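N-acetylgalactosaminyltransferase 7 (Homo sapiens, PDB 6IWR) is a polypeptide GalNAc-transferase family member that joins a GT-A glycosyltransferase domain to a ricin-type beta-trefoil lectin domain. Local coordinates at residues G73-K78 and E144-S149. Numbering follows the deposited sequence.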
loop_
_atom_site.group_PDB
_atom_site.type_symbol
_atom_site.label_atom_id
_atom_site.label_comp_id
_atom_site.label_asym_id
_atom_site.label_seq_id
_atom_site.Cartn_x
_atom_site.Cartn_y
_atom_site.Cartn_z
ATOM N N GLY A 73 -19.617 23.913 -36.339
ATOM C CA GLY A 73 -19.511 22.882 -37.355
ATOM C C GLY A 73 -18.102 22.933 -37.800
ATOM O O GLY A 73 -17.356 23.648 -37.187
ATOM N N ASN A 74 -17.727 22.214 -38.846
ATOM C CA ASN A 74 -18.608 21.325 -39.573
ATOM C C ASN A 74 -18.682 19.914 -39.052
ATOM O O ASN A 74 -19.522 19.163 -39.469
ATOM C CB ASN A 74 -18.203 21.274 -41.040
ATOM C CG ASN A 74 -16.721 21.120 -41.225
ATOM O OD1 ASN A 74 -15.941 21.575 -40.414
ATOM N ND2 ASN A 74 -16.332 20.486 -42.298
ATOM N N PHE A 75 -17.794 19.536 -38.153
ATOM C CA PHE A 75 -17.928 18.229 -37.519
ATOM C C PHE A 75 -18.495 18.330 -36.113
ATOM O O PHE A 75 -18.431 17.366 -35.354
ATOM C CB PHE A 75 -16.592 17.497 -37.507
ATOM C CG PHE A 75 -16.212 16.937 -38.842
ATOM C CD1 PHE A 75 -15.681 17.758 -39.819
ATOM C CD2 PHE A 75 -16.414 15.597 -39.128
ATOM C CE1 PHE A 75 -15.325 17.249 -41.056
ATOM C CE2 PHE A 75 -16.078 15.079 -40.361
ATOM C CZ PHE A 75 -15.530 15.906 -41.332
ATOM N N GLU A 76 -19.040 19.466 -35.759
ATOM C CA GLU A 76 -19.719 19.583 -34.496
ATOM C C GLU A 76 -21.120 19.021 -34.628
ATOM O O GLU A 76 -21.867 19.450 -35.507
ATOM C CB GLU A 76 -19.801 21.027 -34.058
ATOM C CG GLU A 76 -19.904 21.104 -32.572
ATOM C CD GLU A 76 -18.640 20.631 -31.934
ATOM O OE1 GLU A 76 -18.677 20.260 -30.740
ATOM O OE2 GLU A 76 -17.606 20.621 -32.651
ATOM N N PRO A 77 -21.522 18.079 -33.791
ATOM C CA PRO A 77 -22.918 17.632 -33.845
ATOM C C PRO A 77 -23.865 18.824 -33.787
ATOM O O PRO A 77 -23.659 19.777 -33.031
ATOM C CB PRO A 77 -23.049 16.725 -32.617
ATOM C CG PRO A 77 -21.657 16.231 -32.378
ATOM C CD PRO A 77 -20.752 17.382 -32.745
ATOM N N LYS A 78 -24.909 18.765 -34.619
ATOM C CA LYS A 78 -25.861 19.871 -34.719
ATOM C C LYS A 78 -26.724 19.999 -33.459
ATOM O O LYS A 78 -26.931 21.110 -32.952
ATOM C CB LYS A 78 -26.736 19.669 -35.954
ATOM C CG LYS A 78 -26.072 18.827 -37.052
ATOM C CD LYS A 78 -27.131 18.227 -37.967
ATOM C CE LYS A 78 -28.237 17.598 -37.123
ATOM N NZ LYS A 78 -29.503 17.434 -37.878
ATOM N N GLU A 144 -12.882 17.562 -44.743
ATOM C CA GLU A 144 -13.751 16.417 -45.120
ATOM C C GLU A 144 -13.030 15.421 -45.973
ATOM O O GLU A 144 -13.520 14.367 -46.263
ATOM C CB GLU A 144 -15.008 16.831 -45.886
ATOM C CG GLU A 144 -15.995 17.667 -45.123
ATOM C CD GLU A 144 -16.392 18.919 -45.854
ATOM O OE1 GLU A 144 -15.654 19.370 -46.725
ATOM O OE2 GLU A 144 -17.455 19.468 -45.544
ATOM N N ASN A 145 -11.808 15.767 -46.279
ATOM C CA ASN A 145 -10.941 15.140 -47.219
ATOM C C ASN A 145 -10.028 14.165 -46.469
ATOM O O ASN A 145 -8.997 13.758 -46.960
ATOM C CB ASN A 145 -10.158 16.279 -47.832
ATOM C CG ASN A 145 -9.357 15.868 -48.996
ATOM O OD1 ASN A 145 -9.717 14.966 -49.711
ATOM N ND2 ASN A 145 -8.265 16.538 -49.205
ATOM N N LEU A 146 -10.427 13.825 -45.253
ATOM C CA LEU A 146 -9.654 13.049 -44.311
ATOM C C LEU A 146 -9.425 11.607 -44.688
ATOM O O LEU A 146 -10.170 11.031 -45.452
ATOM C CB LEU A 146 -10.357 13.070 -42.967
ATOM C CG LEU A 146 -10.737 14.417 -42.381
ATOM C CD1 LEU A 146 -11.999 14.297 -41.551
ATOM C CD2 LEU A 146 -9.591 14.948 -41.553
ATOM N N LEU A 147 -8.360 11.039 -44.152
ATOM C CA LEU A 147 -8.057 9.628 -44.300
ATOM C C LEU A 147 -9.065 8.778 -43.554
ATOM O O LEU A 147 -9.589 9.187 -42.544
ATOM C CB LEU A 147 -6.685 9.335 -43.716
ATOM C CG LEU A 147 -5.365 9.397 -44.477
ATOM C CD1 LEU A 147 -5.508 9.781 -45.924
ATOM C CD2 LEU A 147 -4.376 10.305 -43.786
ATOM N N THR A 148 -9.326 7.582 -44.046
ATOM C CA THR A 148 -10.122 6.612 -43.301
ATOM C C THR A 148 -9.283 5.961 -42.191
ATOM O O THR A 148 -8.060 6.088 -42.155
ATOM C CB THR A 148 -10.653 5.541 -44.238
ATOM O OG1 THR A 148 -9.545 4.804 -44.778
ATOM C CG2 THR A 148 -11.446 6.178 -45.381
ATOM N N SER A 149 -9.933 5.236 -41.279
ATOM C CA SER A 149 -9.184 4.620 -40.187
ATOM C C SER A 149 -9.703 3.237 -39.824
ATOM O O SER A 149 -10.916 2.976 -39.836
ATOM C CB SER A 149 -9.200 5.501 -38.918
ATOM O OG SER A 149 -8.525 6.724 -39.145
#
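Glu144 meets both Asn74 and Phe75 where the loop that leads into strand 149-155 of the GT-A fold runs beside residues 73-78, in the loop between strand 66-67 and helix 103-113. Its CG is anti to the carbonyl carbon (chi1 -65°) and the side chain bends at chi2, which brings the methylene close to the aromatic ring and the carboxylate close to the amide. CG of Glu144 lies 4.1 Å from CE1 of Phe75, an oblique approach to the ring. The carboxylate stands nearly perpendicular to the Asn74 amide, their planes 82° apart, and OE2 of Glu144 lies 3.6 Å from ND2 of Asn74. That nitrogen donates a hydrogen bond to the carbonyl oxygen of Tyr142, just ahead of Glu144 in the chain, while the backbone oxygen of Glu144 accepts one from Tyr178 OH. Past Asn145, the buried Leu146 completes the apolar side of the contact, the leucine and the phenylalanine extending toward each other from their two loops. Both also touch helix 251-260, Phe75 at Ala252 and Leu146 at Ser259. The leucine reaches the ring with one methyl branch, CD1, which sits 3.9 Å from Phe75 CZ.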